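Peptidoglycan DD-endopeptidase ShyB (Vibrio cholerae, PDB 2GU1) cleaves peptide cross-links between adjacent peptidoglycan strands as a zinc-dependent DD-endopeptidase, probably letting new glycans be inserted as the cell wall expands. Local coordinates at residues A238-I241 / G242-V245; A301-T304 / G305-G309. All blocks are in the same frame, centred on the assembly; numbering follows the deposited sequence.

Contact 1 of 2, residues A238-I241 / G242-V245; sequences ATPI and GAPV
The carbonyl plane of Pro240 is the flat group here, and the amide of Ala243 approaches it from above, lying 41° out of it. The resulting hydrogen bond, Ala243 N to Pro240 O at 3.1 Å, is fairly straight at the hydrogen (160°). The methyl of Ala243 lies over one face of the puckered Pro240 ring, nearer its CD side, with Ala243 CB 3.7 Å from Pro240 CD. Thr239 adds a second apolar touch, its CB 3.9 Å from Ala243 CB. Because its OG1 sits between the backbone N and the carbonyl carbon (chi1 52°), CG2 is swung beside the backbone N and also grazes the Ala243 methyl. Tyr210 packs on both Thr239 and Pro240, and Leu312 also covers Thr239, whereas the CB of Ile241 points away from 242-245 and its CG1 branch runs to Ala303. Gly242 takes a positive phi, where a side chain would collide with the carbonyl oxygen of Ile241. This is a type II beta turn, Pro240 to Ala243 with glycine third, and in the M23 peptidase domain it leads from strand 235-237, which carries the zinc ligand Asp236, into strand 244-246.

Contact 2 of 2, residues A301-T304 / G305-G309; sequences AGAT and GRLTG
From the extended Gly302 the chain passes through Ala303 and doubles back around Thr304, Gly305 and Arg306, bringing Leu307 abreast of Ala303 with their CA atoms 7.1 Å apart. Gly305 makes the bend with a positive phi (88/-151), a conformation in which a CB would run into the carbonyl oxygen of Thr304. The two arms are too far apart for backbone pairing, and a single side chain, Leu307, spans the gap. Both its methyls lie over one face of the Ala303 carbonyl, CD2 toward CA and CD1 toward O: CD2 lies 3.6 Å from Ala303 CA, while CD1 rests 3.6 Å from Ala303 O and 4.2 Å from Ala303 CB. CD2 also comes within 4.1 Å of Thr304 O. To reach across, Leu307 holds CG between its backbone N and carbonyl carbon with chi1 at 37°, well short of the staggered value, which suggests some strain. The hydroxyl of Thr304 serves other parts of the chain: OG1 is hydrogen-bonded to Leu281 O and Asn264 N; its carbonyl oxygen is bonded to His280 ND1. Gly309 O in turn holds ND1 of His311, the first histidine of the HxH motif that ends in the zinc ligand His313. The chemistry is thus divided: van der Waals contact alone joins the two arms, while hydrogen bonds to neighbouring parts of the chain fix the loop in place and probably restrict the rotation of the His280 and His311 imidazoles.

Ala301 joins the two contacts, whose centres are 11 Å apart. It leaves strand 297-300 beside the antiparallel strand 244-246 and makes two probable hydrogen bonds with the turn of contact 1: Ala301 N to Ala243 O at 2.7 Å and Ala301 O to Gly242 N at 2.8 Å. Its CB packs 3.3 Å from Thr239 OG1, and further along Ala303 touches Ile241. The ladder between strands 244-246 and 297-300 thus appears to extend into the turn and tie the base of the 301-309 loop to it. Both contacts lie near the catalytic zinc site of His232, Asp236 and His313 without supplying a ligand; the Leu307 side chain is about 8 Å from the zinc ion, that of Thr239 about 11 Å.

Contact 1 of 2, residues A238-I241 / G242-V245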
ATOM      1  N   ALA A 238      14.074   6.822 -17.437  1.00 26.59           N
ATOM      2  CA  ALA A 238      14.992   7.911 -17.745  1.00 28.03           C
ATOM      3  C   ALA A 238      14.277   9.229 -18.004  1.00 28.98           C
ATOM      4  O   ALA A 238      14.165   9.674 -19.150  1.00 31.98           O
ATOM      5  CB  ALA A 238      15.846   7.537 -18.952  1.00 27.37           C
ATOM      6  N   THR A 239      13.800   9.855 -16.939  1.00 27.51           N
ATOM      7  CA  THR A 239      13.089  11.124 -17.055  1.00 26.50           C
ATOM      8  C   THR A 239      13.933  12.326 -16.679  1.00 27.38           C
ATOM      9  O   THR A 239      14.730  12.275 -15.743  1.00 28.26           O
ATOM     10  CB  THR A 239      11.862  11.172 -16.128  1.00 25.50           C
ATOM     11  OG1 THR A 239      12.266  10.818 -14.797  1.00 28.52           O
ATOM     12  CG2 THR A 239      10.788  10.232 -16.604  1.00 23.24           C
ATOM     13  N   PRO A 240      13.779  13.429 -17.422  1.00 27.00           N
ATOM     14  CA  PRO A 240      14.540  14.637 -17.104  1.00 25.78           C
ATOM     15  C   PRO A 240      13.784  15.222 -15.910  1.00 25.09           C
ATOM     16  O   PRO A 240      12.609  14.913 -15.726  1.00 20.99           O
ATOM     17  CB  PRO A 240      14.342  15.515 -18.339  1.00 27.71           C
ATOM     18  CG  PRO A 240      14.017  14.536 -19.434  1.00 30.61           C
ATOM     19  CD  PRO A 240      13.120  13.555 -18.732  1.00 28.00           C
ATOM     20  N   ILE A 241      14.440  16.036 -15.092  1.00 21.66           N
ATOM     21  CA  ILE A 241      13.745  16.655 -13.979  1.00 22.02           C
ATOM     22  C   ILE A 241      12.667  17.510 -14.644  1.00 22.19           C
ATOM     23  O   ILE A 241      12.958  18.218 -15.613  1.00 22.89           O
ATOM     24  CB  ILE A 241      14.691  17.578 -13.175  1.00 22.11           C
ATOM     25  CG1 ILE A 241      15.823  16.749 -12.570  1.00 21.61           C
ATOM     26  CG2 ILE A 241      13.913  18.314 -12.098  1.00 24.37           C
ATOM     27  CD1 ILE A 241      16.883  17.563 -11.820  1.00 25.48           C
ATOM     28  N   GLY A 242      11.432  17.429 -14.155  1.00 22.22           N
ATOM     29  CA  GLY A 242      10.357  18.225 -14.731  1.00 22.29           C
ATOM     30  C   GLY A 242       9.448  17.476 -15.692  1.00 24.59           C
ATOM     31  O   GLY A 242       8.406  17.998 -16.101  1.00 25.72           O
ATOM     32  N   ALA A 243       9.826  16.259 -16.067  1.00 22.24           N
ATOM     33  CA  ALA A 243       8.999  15.474 -16.974  1.00 25.06           C
ATOM     34  C   ALA A 243       7.704  15.099 -16.271  1.00 25.86           C
ATOM     35  O   ALA A 243       7.708  14.792 -15.079  1.00 26.39           O
ATOM     36  CB  ALA A 243       9.733  14.211 -17.404  1.00 25.08           C
ATOM     37  N   PRO A 244       6.577  15.123 -16.999  1.00 24.80           N
ATOM     38  CA  PRO A 244       5.296  14.770 -16.388  1.00 24.80           C
ATOM     39  C   PRO A 244       5.220  13.299 -15.992  1.00 24.45           C
ATOM     40  O   PRO A 244       5.718  12.418 -16.704  1.00 24.05           O
ATOM     41  CB  PRO A 244       4.279  15.133 -17.472  1.00 25.11           C
ATOM     42  CG  PRO A 244       5.049  14.866 -18.738  1.00 29.15           C
ATOM     43  CD  PRO A 244       6.395  15.500 -18.412  1.00 24.71           C
ATOM     44  N   VAL A 245       4.593  13.051 -14.846  1.00 21.25           N
ATOM     45  CA  VAL A 245       4.422  11.703 -14.308  1.00 21.67           C
ATOM     46  C   VAL A 245       2.917  11.507 -14.217  1.00 22.53           C
ATOM     47  O   VAL A 245       2.213  12.390 -13.732  1.00 21.56           O
ATOM     48  CB  VAL A 245       5.048  11.589 -12.892  1.00 21.43           C
ATOM     49  CG1 VAL A 245       4.770  10.222 -12.291  1.00 19.48           C
ATOM     50  CG2 VAL A 245       6.543  11.834 -12.974  1.00 23.80           C
TER

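Contact 2 of 2, residues A301-T304 / G305-G309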
ATOM      1  N   ALA A 301       8.586  14.539 -12.565  1.00 22.32           N
ATOM      2  CA  ALA A 301       9.748  13.756 -12.158  1.00 19.60           C
ATOM      3  C   ALA A 301      10.842  14.660 -11.627  1.00 19.50           C
ATOM      4  O   ALA A 301      10.906  15.847 -11.963  1.00 23.02           O
ATOM      5  CB  ALA A 301      10.260  12.921 -13.335  1.00 22.34           C
ATOM      6  N   GLY A 302      11.714  14.111 -10.790  1.00 20.39           N
ATOM      7  CA  GLY A 302      12.760  14.936 -10.231  1.00 18.27           C
ATOM      8  C   GLY A 302      13.998  14.154  -9.862  1.00 20.02           C
ATOM      9  O   GLY A 302      14.272  13.102 -10.434  1.00 21.60           O
ATOM     10  N   ALA A 303      14.730  14.690  -8.897  1.00 20.39           N
ATOM     11  CA  ALA A 303      15.949  14.085  -8.398  1.00 20.92           C
ATOM     12  C   ALA A 303      16.040  14.363  -6.902  1.00 22.95           C
ATOM     13  O   ALA A 303      17.130  14.574  -6.383  1.00 23.69           O
ATOM     14  CB  ALA A 303      17.141  14.683  -9.106  1.00 21.10           C
ATOM     15  N   THR A 304      14.896  14.398  -6.218  1.00 23.95           N
ATOM     16  CA  THR A 304      14.899  14.647  -4.774  1.00 27.03           C
ATOM     17  C   THR A 304      15.219  13.357  -4.026  1.00 27.41           C
ATOM     18  O   THR A 304      15.051  12.251  -4.556  1.00 27.50           O
ATOM     19  CB  THR A 304      13.544  15.217  -4.255  1.00 26.11           C
ATOM     20  OG1 THR A 304      12.464  14.352  -4.632  1.00 27.23           O
ATOM     21  CG2 THR A 304      13.299  16.625  -4.814  1.00 27.56           C
ATOM     22  N   GLY A 305      15.696  13.503  -2.795  1.00 28.11           N
ATOM     23  CA  GLY A 305      16.050  12.341  -2.004  1.00 30.54           C
ATOM     24  C   GLY A 305      17.481  11.952  -2.294  1.00 32.43           C
ATOM     25  O   GLY A 305      18.296  12.806  -2.649  1.00 32.18           O
ATOM     26  N   ARG A 306      17.783  10.666  -2.152  1.00 34.94           N
ATOM     27  CA  ARG A 306      19.120  10.137  -2.388  1.00 38.24           C
ATOM     28  C   ARG A 306      19.187   9.311  -3.674  1.00 38.98           C
ATOM     29  O   ARG A 306      18.482   8.306  -3.820  1.00 36.84           O
ATOM     30  CB  ARG A 306      19.550   9.271  -1.200  1.00 41.99           C
ATOM     31  CG  ARG A 306      20.779   8.406  -1.456  1.00 47.95           C
ATOM     32  CD  ARG A 306      21.991   9.253  -1.818  1.00 53.63           C
ATOM     33  NE  ARG A 306      22.393  10.145  -0.732  1.00 56.98           N
ATOM     34  CZ  ARG A 306      22.832   9.735   0.456  1.00 59.10           C
ATOM     35  NH1 ARG A 306      22.931   8.437   0.722  1.00 59.55           N
ATOM     36  NH2 ARG A 306      23.179  10.623   1.379  1.00 59.09           N
ATOM     37  N   LEU A 307      20.046   9.735  -4.599  1.00 38.71           N
ATOM     38  CA  LEU A 307      20.204   9.040  -5.871  1.00 39.61           C
ATOM     39  C   LEU A 307      21.474   9.453  -6.612  1.00 40.30           C
ATOM     40  O   LEU A 307      22.061  10.500  -6.323  1.00 39.51           O
ATOM     41  CB  LEU A 307      18.973   9.285  -6.756  1.00 38.63           C
ATOM     42  CG  LEU A 307      18.318  10.673  -6.691  1.00 38.16           C
ATOM     43  CD1 LEU A 307      19.334  11.762  -7.014  1.00 38.21           C
ATOM     44  CD2 LEU A 307      17.154  10.722  -7.662  1.00 35.52           C
ATOM     45  N   THR A 308      21.885   8.622  -7.569  1.00 41.71           N
ATOM     46  CA  THR A 308      23.089   8.872  -8.361  1.00 42.04           C
ATOM     47  C   THR A 308      22.790   9.680  -9.614  1.00 42.93           C
ATOM     48  O   THR A 308      23.700  10.026 -10.371  1.00 43.78           O
ATOM     49  CB  THR A 308      23.760   7.554  -8.797  1.00 42.32           C
ATOM     50  OG1 THR A 308      22.790   6.710  -9.430  1.00 41.49           O
ATOM     51  CG2 THR A 308      24.354   6.838  -7.596  1.00 42.39           C
ATOM     52  N   GLY A 309      21.510   9.969  -9.826  1.00 40.94           N
ATOM     53  CA  GLY A 309      21.093  10.738 -10.981  1.00 39.42           C
ATOM     54  C   GLY A 309      19.583  10.867 -11.045  1.00 37.97           C
ATOM     55  O   GLY A 309      18.870  10.023 -10.495  1.00 38.81           O
TER